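Local coordinates for N-alpha-acetyltransferase 35, NatC auxiliary subunit (Saccharomyces cerevisiae, PDB 6YGA), which serves as the auxiliary subunit of the NatC N-terminal acetyltransferase, which acetylates the N-terminal methionine of the L-A virus Gag protein, at residues E464-F469 with F557-L562; L553-Q558 with P723-R728; K563-I568 with N694-N699; N631-E636 with V687-I692. One frame throughout, in Å; residues are numbered along the deposited sequence. Where two conformers were deposited one is given.

Interaction 1 (E464-F469 with F557-L562)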
# COMPACT_ATOMS: atom_id res chain seq x y z
N GLU B 464 -4.69 -16.30 -17.60
CA GLU B 464 -3.77 -16.88 -16.62
C GLU B 464 -4.48 -17.67 -15.54
O GLU B 464 -3.81 -18.24 -14.67
CB GLU B 464 -2.93 -15.78 -15.97
CG GLU B 464 -2.01 -15.02 -16.92
CD GLU B 464 -1.23 -13.92 -16.22
OE1 GLU B 464 -1.85 -12.95 -15.74
OE2 GLU B 464 0.02 -14.04 -16.15
N ALA B 465 -5.82 -17.72 -15.55
CA ALA B 465 -6.55 -18.30 -14.43
C ALA B 465 -6.24 -19.79 -14.28
O ALA B 465 -6.12 -20.29 -13.16
CB ALA B 465 -8.05 -18.08 -14.61
N TYR B 466 -6.12 -20.51 -15.40
CA TYR B 466 -5.81 -21.93 -15.31
C TYR B 466 -4.43 -22.16 -14.70
O TYR B 466 -4.27 -23.04 -13.85
CB TYR B 466 -5.88 -22.58 -16.69
CG TYR B 466 -5.01 -23.81 -16.79
CD1 TYR B 466 -5.40 -25.01 -16.22
CD2 TYR B 466 -3.78 -23.76 -17.44
CE1 TYR B 466 -4.60 -26.13 -16.29
CE2 TYR B 466 -2.97 -24.87 -17.53
CZ TYR B 466 -3.39 -26.06 -16.95
OH TYR B 466 -2.58 -27.17 -17.04
N SER B 467 -3.43 -21.39 -15.12
CA SER B 467 -2.07 -21.63 -14.65
C SER B 467 -1.98 -21.51 -13.14
O SER B 467 -1.41 -22.37 -12.47
CB SER B 467 -1.10 -20.65 -15.32
OG SER B 467 -0.92 -20.98 -16.69
N MSE B 468 -2.56 -20.45 -12.57
CA MSE B 468 -2.48 -20.20 -11.14
C MSE B 468 -3.35 -21.17 -10.33
O MSE B 468 -2.90 -21.73 -9.33
CB MSE B 468 -2.89 -18.76 -10.82
CG MSE B 468 -1.97 -17.71 -11.44
SE MSE B 468 -0.09 -18.04 -11.04
CE MSE B 468 -0.18 -18.10 -9.09
N PHE B 469 -4.59 -21.38 -10.77
CA PHE B 469 -5.48 -22.27 -10.04
C PHE B 469 -4.96 -23.70 -10.07
O PHE B 469 -5.06 -24.42 -9.07
CB PHE B 469 -6.90 -22.18 -10.59
CG PHE B 469 -7.70 -21.05 -10.02
CD1 PHE B 469 -7.71 -20.81 -8.65
CD2 PHE B 469 -8.42 -20.21 -10.85
CE1 PHE B 469 -8.44 -19.77 -8.12
CE2 PHE B 469 -9.16 -19.17 -10.32
CZ PHE B 469 -9.17 -18.95 -8.96
N PHE B 557 -11.53 -26.94 -14.00
CA PHE B 557 -12.56 -27.52 -14.86
C PHE B 557 -13.36 -26.44 -15.58
O PHE B 557 -13.65 -26.57 -16.78
CB PHE B 557 -13.49 -28.42 -14.05
CG PHE B 557 -13.04 -29.85 -13.96
CD1 PHE B 557 -13.11 -30.68 -15.07
CD2 PHE B 557 -12.55 -30.36 -12.77
CE1 PHE B 557 -12.69 -32.00 -14.99
CE2 PHE B 557 -12.13 -31.68 -12.69
CZ PHE B 557 -12.21 -32.49 -13.80
N GLN B 558 -13.73 -25.38 -14.87
CA GLN B 558 -14.48 -24.29 -15.49
C GLN B 558 -13.70 -23.67 -16.64
O GLN B 558 -14.25 -23.41 -17.71
CB GLN B 558 -14.81 -23.23 -14.44
CG GLN B 558 -15.69 -22.10 -14.95
CD GLN B 558 -17.08 -22.57 -15.30
OE1 GLN B 558 -17.98 -22.55 -14.46
NE2 GLN B 558 -17.27 -22.99 -16.54
N PHE B 559 -12.40 -23.43 -16.43
CA PHE B 559 -11.56 -22.89 -17.49
C PHE B 559 -11.51 -23.83 -18.68
O PHE B 559 -11.62 -23.40 -19.84
CB PHE B 559 -10.15 -22.63 -16.95
CG PHE B 559 -9.23 -21.94 -17.92
CD1 PHE B 559 -8.54 -22.66 -18.88
CD2 PHE B 559 -9.03 -20.57 -17.86
CE1 PHE B 559 -7.68 -22.03 -19.77
CE2 PHE B 559 -8.17 -19.93 -18.74
CZ PHE B 559 -7.50 -20.67 -19.70
N ALA B 560 -11.35 -25.13 -18.43
CA ALA B 560 -11.24 -26.11 -19.50
C ALA B 560 -12.52 -26.22 -20.31
O ALA B 560 -12.48 -26.46 -21.53
CB ALA B 560 -10.86 -27.47 -18.92
N ILE B 561 -13.68 -26.04 -19.66
CA ILE B 561 -14.94 -25.99 -20.39
C ILE B 561 -14.98 -24.76 -21.29
O ILE B 561 -15.38 -24.85 -22.46
CB ILE B 561 -16.12 -26.02 -19.40
CG1 ILE B 561 -16.24 -27.40 -18.75
CG2 ILE B 561 -17.42 -25.63 -20.09
CD1 ILE B 561 -17.20 -27.45 -17.58
N LEU B 562 -14.55 -23.61 -20.78
CA LEU B 562 -14.53 -22.40 -21.59
C LEU B 562 -13.61 -22.56 -22.80
O LEU B 562 -13.96 -22.16 -23.91
CB LEU B 562 -14.12 -21.19 -20.75
CG LEU B 562 -15.12 -20.78 -19.67
CD1 LEU B 562 -14.53 -19.76 -18.72
CD2 LEU B 562 -16.39 -20.25 -20.31
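One face of the Phe-559 ring is covered by the CB of Tyr-466, which stands 3.4 Å above the ring plane, over its centre. The line from Tyr-466 CB to the ring centroid leans only 14° from the normal, so this is a CH-pi contact, with Phe-559 CD1 the closest ring atom, 3.4 Å from Tyr-466 CB. The CB of Ala-465 comes obliquely to the same ring, 4.2 Å from Phe-559 CD2. The two aromatic rings are oblique to each other, their centroids 5.9 Å apart and their planes at 32°. Here two long helices of the TPR-like region, 465-506 and 511-564, consecutive in the chain, pack together where the first begins and the second nears its end, with the Phe-559 ring against the Tyr-466 CB methylene. Phe-559 carries CG anti to its own backbone nitrogen (chi1 -174°), which sends the ring out from helix 511-564 against the first turn of its neighbour. Tyr-466 starts toward Phe-559 at CB, but the rest of its side chain turns away to lie on Thr-609 and Leu-610 of helix 603-613, where the phenol OH is hydrogen-bonded to the carbonyl oxygen of Phe-606.

Interaction 2 (L553-Q558 with P723-R728)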
# COMPACT_ATOMS: atom_id res chain seq x y z
N LEU B 553 -9.58 -26.98 -8.27
CA LEU B 553 -9.96 -27.93 -9.32
C LEU B 553 -11.23 -27.49 -10.01
O LEU B 553 -11.34 -27.54 -11.24
CB LEU B 553 -10.11 -29.33 -8.72
CG LEU B 553 -10.20 -30.50 -9.70
CD1 LEU B 553 -9.08 -30.41 -10.72
CD2 LEU B 553 -10.13 -31.82 -8.95
N ILE B 554 -12.22 -27.04 -9.24
CA ILE B 554 -13.46 -26.54 -9.82
C ILE B 554 -13.17 -25.40 -10.79
O ILE B 554 -13.75 -25.33 -11.87
CB ILE B 554 -14.43 -26.11 -8.70
CG1 ILE B 554 -15.00 -27.35 -8.01
CG2 ILE B 554 -15.53 -25.21 -9.25
CD1 ILE B 554 -15.73 -27.06 -6.73
N GLU B 555 -12.25 -24.51 -10.42
CA GLU B 555 -11.87 -23.42 -11.31
C GLU B 555 -11.17 -23.95 -12.56
O GLU B 555 -11.42 -23.47 -13.67
CB GLU B 555 -10.97 -22.43 -10.57
CG GLU B 555 -11.64 -21.73 -9.40
CD GLU B 555 -12.41 -20.48 -9.82
OE1 GLU B 555 -12.87 -20.41 -10.99
OE2 GLU B 555 -12.54 -19.56 -8.99
N VAL B 556 -10.30 -24.95 -12.40
CA VAL B 556 -9.59 -25.52 -13.55
C VAL B 556 -10.57 -26.17 -14.52
O VAL B 556 -10.49 -25.97 -15.74
CB VAL B 556 -8.52 -26.53 -13.07
CG1 VAL B 556 -7.97 -27.34 -14.24
CG2 VAL B 556 -7.39 -25.79 -12.36
N PHE B 557 -11.53 -26.94 -14.00
CA PHE B 557 -12.56 -27.52 -14.86
C PHE B 557 -13.36 -26.44 -15.58
O PHE B 557 -13.65 -26.57 -16.78
CB PHE B 557 -13.49 -28.42 -14.05
CG PHE B 557 -13.04 -29.85 -13.96
CD1 PHE B 557 -13.11 -30.68 -15.07
CD2 PHE B 557 -12.55 -30.36 -12.77
CE1 PHE B 557 -12.69 -32.00 -14.99
CE2 PHE B 557 -12.13 -31.68 -12.69
CZ PHE B 557 -12.21 -32.49 -13.80
N GLN B 558 -13.73 -25.38 -14.87
CA GLN B 558 -14.48 -24.29 -15.49
C GLN B 558 -13.70 -23.67 -16.64
O GLN B 558 -14.25 -23.41 -17.71
CB GLN B 558 -14.81 -23.23 -14.44
CG GLN B 558 -15.69 -22.10 -14.95
CD GLN B 558 -17.08 -22.57 -15.30
OE1 GLN B 558 -17.98 -22.55 -14.46
NE2 GLN B 558 -17.27 -22.99 -16.54
N PRO B 723 -12.34 -16.03 -7.80
CA PRO B 723 -13.33 -15.26 -8.57
C PRO B 723 -14.12 -16.15 -9.50
O PRO B 723 -13.74 -17.29 -9.81
CB PRO B 723 -12.47 -14.26 -9.35
CG PRO B 723 -11.14 -14.92 -9.46
CD PRO B 723 -10.96 -15.70 -8.19
N ILE B 724 -15.25 -15.62 -9.96
CA ILE B 724 -16.15 -16.34 -10.86
C ILE B 724 -15.76 -16.02 -12.29
O ILE B 724 -15.77 -14.85 -12.70
CB ILE B 724 -17.61 -15.98 -10.58
CG1 ILE B 724 -17.93 -16.10 -9.09
CG2 ILE B 724 -18.55 -16.86 -11.40
CD1 ILE B 724 -17.83 -17.50 -8.54
N GLN B 725 -15.43 -17.04 -13.07
CA GLN B 725 -15.08 -16.87 -14.48
C GLN B 725 -16.37 -16.68 -15.27
O GLN B 725 -17.08 -17.64 -15.56
CB GLN B 725 -14.27 -18.07 -14.98
CG GLN B 725 -12.98 -18.30 -14.21
CD GLN B 725 -12.21 -19.52 -14.69
OE1 GLN B 725 -11.81 -19.60 -15.85
NE2 GLN B 725 -12.00 -20.47 -13.79
N THR B 726 -16.66 -15.43 -15.63
CA THR B 726 -17.96 -15.02 -16.13
C THR B 726 -17.89 -14.67 -17.61
O THR B 726 -16.97 -13.97 -18.06
CB THR B 726 -18.49 -13.82 -15.34
OG1 THR B 726 -18.39 -14.10 -13.94
CG2 THR B 726 -19.95 -13.53 -15.69
N LEU B 727 -18.87 -15.16 -18.38
CA LEU B 727 -19.03 -14.76 -19.77
C LEU B 727 -19.63 -13.37 -19.83
O LEU B 727 -20.46 -13.00 -18.99
CB LEU B 727 -19.94 -15.74 -20.51
CG LEU B 727 -19.32 -17.08 -20.86
CD1 LEU B 727 -20.28 -17.93 -21.66
CD2 LEU B 727 -18.04 -16.84 -21.62
N ARG B 728 -19.22 -12.59 -20.82
CA ARG B 728 -19.81 -11.28 -21.04
C ARG B 728 -19.72 -10.94 -22.52
O ARG B 728 -18.70 -11.21 -23.17
CB ARG B 728 -19.12 -10.20 -20.19
CG ARG B 728 -19.91 -9.85 -18.94
CD ARG B 728 -19.11 -9.07 -17.91
NE ARG B 728 -19.73 -9.15 -16.59
CZ ARG B 728 -19.22 -8.63 -15.49
NH1 ARG B 728 -18.07 -7.97 -15.53
NH2 ARG B 728 -19.87 -8.76 -14.33
O HOH W 1 -15.36 -19.85 -12.35
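A polar, buried contact joins helix 511-564 to the small C-terminal beta-hairpin, and its centre is the side-chain amide of Gln-725 gripped by Glu-555. Both N-H groups of that amide are used on the same residue. One makes a nearly straight bond to the carboxylate, Gln-725 NE2 to Glu-555 OE1 at 2.9 Å and 171°, lying in the amide plane but meeting the oxygen on its anti side, 33° out of the carboxylate plane. The other reaches the helix backbone, Gln-725 NE2 to Glu-555 O at 3.1 Å, and is more bent. Two bonds thus fix the rotation of the amide. Glu-555 can present its acid to the strand because its chain bends at chi2 (-86°), which turns the carboxylate toward Pro-723 and Gln-725. A water completes the grip, donating to Glu-555 OE1 and accepting from Gln-725 N. Glu-555 OE2 lies 2.7 Å from Pro-723 O. Beside the amide, the CB of Gln-558 packs 4.0 Å from Gln-725 NE2. Strand 724-729 pairs antiparallel with strand 708-713, Asn-688 of helix 668-701 binds the carbonyl oxygen of Gln-725, and Phe-469 of helix 465-506 packs on both Glu-555 and Pro-723.

Interaction 3 (K563-I568 with N694-N699)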
# COMPACT_ATOMS: atom_id res chain seq x y z
N LYS B 563 -12.42 -23.14 -22.59
CA LYS B 563 -11.52 -23.33 -23.72
C LYS B 563 -12.04 -24.38 -24.69
O LYS B 563 -11.83 -24.26 -25.90
CB LYS B 563 -10.12 -23.72 -23.23
CG LYS B 563 -9.17 -23.99 -24.38
CD LYS B 563 -7.73 -24.18 -23.96
CE LYS B 563 -6.85 -24.38 -25.19
NZ LYS B 563 -5.46 -24.75 -24.85
N SER B 564 -12.75 -25.40 -24.19
CA SER B 564 -13.33 -26.40 -25.09
C SER B 564 -14.30 -25.77 -26.07
O SER B 564 -14.43 -26.25 -27.20
CB SER B 564 -14.03 -27.50 -24.29
OG SER B 564 -13.12 -28.18 -23.44
N PHE B 565 -15.00 -24.71 -25.67
CA PHE B 565 -15.90 -24.00 -26.57
C PHE B 565 -15.18 -22.92 -27.37
O PHE B 565 -15.84 -22.20 -28.14
CB PHE B 565 -17.05 -23.37 -25.78
CG PHE B 565 -18.11 -24.35 -25.36
CD1 PHE B 565 -19.16 -24.65 -26.21
CD2 PHE B 565 -18.07 -24.95 -24.12
CE1 PHE B 565 -20.15 -25.54 -25.83
CE2 PHE B 565 -19.05 -25.85 -23.73
CZ PHE B 565 -20.10 -26.14 -24.59
N GLY B 566 -13.87 -22.78 -27.20
CA GLY B 566 -13.08 -21.79 -27.91
C GLY B 566 -13.17 -20.38 -27.38
O GLY B 566 -12.82 -19.45 -28.11
N LEU B 567 -13.62 -20.18 -26.14
CA LEU B 567 -13.84 -18.83 -25.64
C LEU B 567 -12.62 -18.24 -24.93
O LEU B 567 -12.54 -17.02 -24.80
CB LEU B 567 -15.03 -18.81 -24.68
CG LEU B 567 -16.35 -19.18 -25.33
CD1 LEU B 567 -17.47 -18.97 -24.34
CD2 LEU B 567 -16.58 -18.35 -26.58
N ILE B 568 -11.69 -19.08 -24.48
CA ILE B 568 -10.51 -18.60 -23.78
C ILE B 568 -9.35 -19.54 -24.07
O ILE B 568 -9.55 -20.72 -24.40
CB ILE B 568 -10.75 -18.47 -22.26
CG1 ILE B 568 -9.73 -17.53 -21.63
CG2 ILE B 568 -10.72 -19.84 -21.58
CD1 ILE B 568 -9.98 -17.26 -20.17
N ASN B 694 -25.56 -23.67 -20.56
CA ASN B 694 -26.80 -23.36 -21.26
C ASN B 694 -26.58 -22.30 -22.34
O ASN B 694 -27.15 -22.39 -23.43
CB ASN B 694 -27.87 -22.90 -20.27
CG ASN B 694 -28.26 -23.99 -19.29
OD1 ASN B 694 -28.65 -23.71 -18.16
ND2 ASN B 694 -28.16 -25.24 -19.73
N THR B 695 -25.74 -21.31 -22.06
CA THR B 695 -25.49 -20.25 -23.03
C THR B 695 -24.73 -20.77 -24.24
O THR B 695 -25.05 -20.41 -25.38
CB THR B 695 -24.72 -19.10 -22.37
OG1 THR B 695 -25.55 -18.49 -21.37
CG2 THR B 695 -24.32 -18.05 -23.40
N LEU B 696 -23.74 -21.63 -24.02
CA LEU B 696 -22.84 -22.03 -25.11
C LEU B 696 -23.45 -23.11 -26.00
O LEU B 696 -23.13 -23.16 -27.19
CB LEU B 696 -21.51 -22.49 -24.53
CG LEU B 696 -20.78 -21.36 -23.80
CD1 LEU B 696 -19.38 -21.79 -23.38
CD2 LEU B 696 -20.74 -20.12 -24.68
N LYS B 697 -24.30 -23.97 -25.44
CA LYS B 697 -25.00 -24.95 -26.27
C LYS B 697 -25.92 -24.26 -27.27
O LYS B 697 -25.99 -24.66 -28.44
CB LYS B 697 -25.79 -25.92 -25.39
CG LYS B 697 -24.92 -26.92 -24.63
CD LYS B 697 -25.77 -27.79 -23.73
CE LYS B 697 -24.96 -28.93 -23.13
NZ LYS B 697 -24.48 -29.88 -24.18
N LYS B 698 -26.63 -23.22 -26.83
CA LYS B 698 -27.46 -22.45 -27.76
C LYS B 698 -26.61 -21.71 -28.78
O LYS B 698 -27.02 -21.53 -29.93
CB LYS B 698 -28.34 -21.46 -26.99
CG LYS B 698 -29.32 -22.09 -26.01
CD LYS B 698 -30.21 -21.03 -25.37
CE LYS B 698 -31.03 -20.30 -26.43
NZ LYS B 698 -31.94 -21.22 -27.16
N ASN B 699 -25.41 -21.27 -28.37
CA ASN B 699 -24.60 -20.43 -29.24
C ASN B 699 -24.02 -21.22 -30.41
O ASN B 699 -23.94 -20.71 -31.53
CB ASN B 699 -23.47 -19.78 -28.43
CG ASN B 699 -23.02 -18.45 -29.02
OD1 ASN B 699 -23.84 -17.65 -29.49
ND2 ASN B 699 -21.71 -18.21 -29.01
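Apolar contacts carry this junction, and Leu-696 supplies most of one side. Its CB lies over one face of the Phe-565 ring, 3.5 Å above the plane and offset toward the rim; the line to the ring centroid is 17° from the normal, a CH-pi contact. One methyl of the same residue extends that cover, with Leu-696 CD1 3.5 Å from Phe-565 CG. Leu-567 and Leu-696 meet tip to tip, Leu-567 CD1 touching both methyls of Leu-696, CD2 and CD1, each at 3.5 Å. Leu-696 therefore meets both a ring and a branched chain.

Among backbone features, the end of helix 511-564 is what brings both partners to the same side. Gly-566 leaves the helix with positive phi (78°), and two bonds return into the last turn, a Schellman motif; one runs from Gly-566 N to Lys-563 O, 2.8 Å. The reversal places Phe-565 and Leu-567, on either side of the glycine in sequence, against helix 668-701.

Outside the two segments, Lys-697 NZ makes a salt bridge with Asp-623, the CB of Lys-697 pointing away from the contact, while Phe-565 meets Phe-622 edge-to-face and also touches Leu-626, both on helix 619-653. Leu-727 of strand 724-729 touches Leu-567 and Leu-696.

Interaction 4 (N631-E636 with V687-I692). With EDO (1,2-ethanediol), chain Y.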
# COMPACT_ATOMS: atom_id res chain seq x y z
N ASN B 631 -21.04 -32.17 -14.13
CA ASN B 631 -21.51 -32.93 -12.97
C ASN B 631 -20.48 -32.92 -11.85
O ASN B 631 -20.84 -32.91 -10.67
CB ASN B 631 -21.86 -34.36 -13.38
CG ASN B 631 -22.32 -35.20 -12.21
OD1 ASN B 631 -23.40 -34.98 -11.65
ND2 ASN B 631 -21.51 -36.19 -11.84
N PHE B 632 -19.19 -32.91 -12.19
CA PHE B 632 -18.16 -32.82 -11.15
C PHE B 632 -18.23 -31.47 -10.44
O PHE B 632 -18.11 -31.42 -9.21
CB PHE B 632 -16.77 -33.04 -11.75
CG PHE B 632 -15.66 -32.75 -10.78
CD1 PHE B 632 -15.21 -33.74 -9.92
CD2 PHE B 632 -15.07 -31.50 -10.73
CE1 PHE B 632 -14.20 -33.48 -9.02
CE2 PHE B 632 -14.06 -31.24 -9.83
CZ PHE B 632 -13.62 -32.23 -8.98
N ILE B 633 -18.40 -30.38 -11.19
CA ILE B 633 -18.46 -29.05 -10.58
C ILE B 633 -19.61 -28.96 -9.60
O ILE B 633 -19.45 -28.51 -8.46
CB ILE B 633 -18.55 -27.97 -11.68
CG1 ILE B 633 -17.21 -27.82 -12.39
CG2 ILE B 633 -19.02 -26.64 -11.09
CD1 ILE B 633 -17.19 -26.73 -13.44
N GLU B 634 -20.80 -29.40 -10.02
CA GLU B 634 -21.97 -29.35 -9.14
C GLU B 634 -21.80 -30.28 -7.95
O GLU B 634 -22.15 -29.91 -6.82
CB GLU B 634 -23.23 -29.70 -9.92
CG GLU B 634 -23.45 -28.86 -11.17
CD GLU B 634 -24.74 -29.20 -11.89
OE1 GLU B 634 -25.65 -29.76 -11.24
OE2 GLU B 634 -24.84 -28.92 -13.10
N THR B 635 -21.28 -31.48 -8.17
CA THR B 635 -21.12 -32.44 -7.08
C THR B 635 -20.07 -31.96 -6.09
O THR B 635 -20.27 -32.03 -4.87
CB THR B 635 -20.75 -33.82 -7.64
OG1 THR B 635 -21.82 -34.30 -8.46
CG2 THR B 635 -20.52 -34.81 -6.51
N GLU B 636 -18.94 -31.46 -6.59
CA GLU B 636 -17.86 -31.03 -5.71
C GLU B 636 -18.22 -29.76 -4.96
O GLU B 636 -17.79 -29.57 -3.81
CB GLU B 636 -16.57 -30.83 -6.51
CG GLU B 636 -15.31 -30.77 -5.67
CD GLU B 636 -15.00 -32.09 -4.98
OE1 GLU B 636 -15.58 -33.13 -5.37
OE2 GLU B 636 -14.17 -32.09 -4.06
N VAL B 687 -23.64 -22.31 -9.88
CA VAL B 687 -24.66 -21.59 -10.65
C VAL B 687 -24.07 -21.06 -11.95
O VAL B 687 -24.69 -21.13 -13.01
CB VAL B 687 -25.27 -20.47 -9.80
CG1 VAL B 687 -26.17 -19.57 -10.64
CG2 VAL B 687 -26.05 -21.06 -8.63
N ASN B 688 -22.84 -20.53 -11.89
CA ASN B 688 -22.24 -19.95 -13.08
C ASN B 688 -21.90 -21.02 -14.11
O ASN B 688 -22.00 -20.78 -15.32
CB ASN B 688 -20.99 -19.15 -12.70
CG ASN B 688 -20.24 -18.63 -13.90
OD1 ASN B 688 -20.69 -17.70 -14.57
ND2 ASN B 688 -19.09 -19.23 -14.18
N SER B 689 -21.50 -22.21 -13.65
CA SER B 689 -21.21 -23.30 -14.57
C SER B 689 -22.45 -23.70 -15.37
O SER B 689 -22.36 -24.00 -16.56
CB SER B 689 -20.66 -24.50 -13.80
OG SER B 689 -20.33 -25.56 -14.67
N LYS B 690 -23.63 -23.69 -14.73
CA LYS B 690 -24.86 -24.00 -15.45
C LYS B 690 -25.20 -22.91 -16.46
O LYS B 690 -25.63 -23.20 -17.57
CB LYS B 690 -26.01 -24.19 -14.46
CG LYS B 690 -25.83 -25.37 -13.53
CD LYS B 690 -26.62 -25.19 -12.24
CE LYS B 690 -26.25 -26.25 -11.21
NZ LYS B 690 -26.69 -25.90 -9.83
N VAL B 691 -25.00 -21.64 -16.08
CA VAL B 691 -25.28 -20.54 -17.01
C VAL B 691 -24.39 -20.64 -18.24
O VAL B 691 -24.85 -20.48 -19.38
CB VAL B 691 -25.12 -19.18 -16.30
CG1 VAL B 691 -25.11 -18.04 -17.30
CG2 VAL B 691 -26.23 -18.99 -15.28
N ILE B 692 -23.10 -20.94 -18.03
CA ILE B 692 -22.16 -21.03 -19.15
C ILE B 692 -22.58 -22.14 -20.11
O ILE B 692 -22.62 -21.94 -21.33
CB ILE B 692 -20.73 -21.26 -18.62
CG1 ILE B 692 -20.23 -20.01 -17.88
CG2 ILE B 692 -19.78 -21.63 -19.75
CD1 ILE B 692 -18.82 -20.14 -17.37
C1 EDO Y . -13.28 -31.47 0.63
O1 EDO Y . -12.99 -30.52 1.67
C2 EDO Y . -14.43 -30.97 -0.23
O2 EDO Y . -14.83 -32.02 -1.11
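Glu-634 and Lys-690 both set CG beside the backbone nitrogen (chi1 -54° and -63°) and run on extended, so that each chain, starting to the side of the interface, lays its outer half across the other. What touches is not charge on charge but the flat carboxylate against a methylene: Glu-634 CD is 3.4 Å from Lys-690 CE, with both carboxylate oxygens also close to that carbon and Glu-634 OE2 3.7 Å from Lys-690 CG. The ammonium lies beyond, Lys-690 NZ being 4.2 Å from Glu-634 OE1, too far for a salt bridge although the opposite charges probably still attract; its weak hydrogen bond goes to Ser-686 OG on its own helix.

The deeper half is small, a serine side chain against the branches of Ile-633. Ser-689 turns OG anti to its backbone nitrogen (chi1 -178°): Ile-633 CD1 lies 3.6 Å from Ser-689 OG, and Ile-633 CG2 3.8 Å from Ser-689 CB. Helices 619-653 and 668-701, successive in the TPR-like region, thus come together around a short serine, with the CA atoms of Ile-633 and Ser-689 7.5 Å apart, while the Glu-634 and Lys-690 chains cover the more solvent-accessible margin. Gln-558 of helix 511-564 also touches Ser-689.

Away from this interface, Glu-636 OE2 accepts a hydrogen bond from O2 of a 1,2-ethanediol (3.0 Å), probably a leftover of crystallisation, and is also hydrogen-bonded to Ser-550 OG of helix 511-564. The diol is also held by Ser-643.

Overall arrangement
The four contacts form one cluster on the same side of the chain's centre, their centres about 6 to 14 Å apart. Helix 511-564 is the common element of interactions 1, 2 and 3, and helix 668-701 links interactions 3 and 4. Interactions 1 and 2 share Phe-557 and Gln-558 and lie closest together. Along the chain interaction 1 closes first; interactions 3 and 4 both fall within the span bridged by interaction 2, and interaction 4 within that of interaction 3. Leu-727 and Leu-567 join interactions 2 and 3 by packing. The C-terminal hairpin is thereby seated on the helices that precede it, tying the chain's end into the TPR-like region.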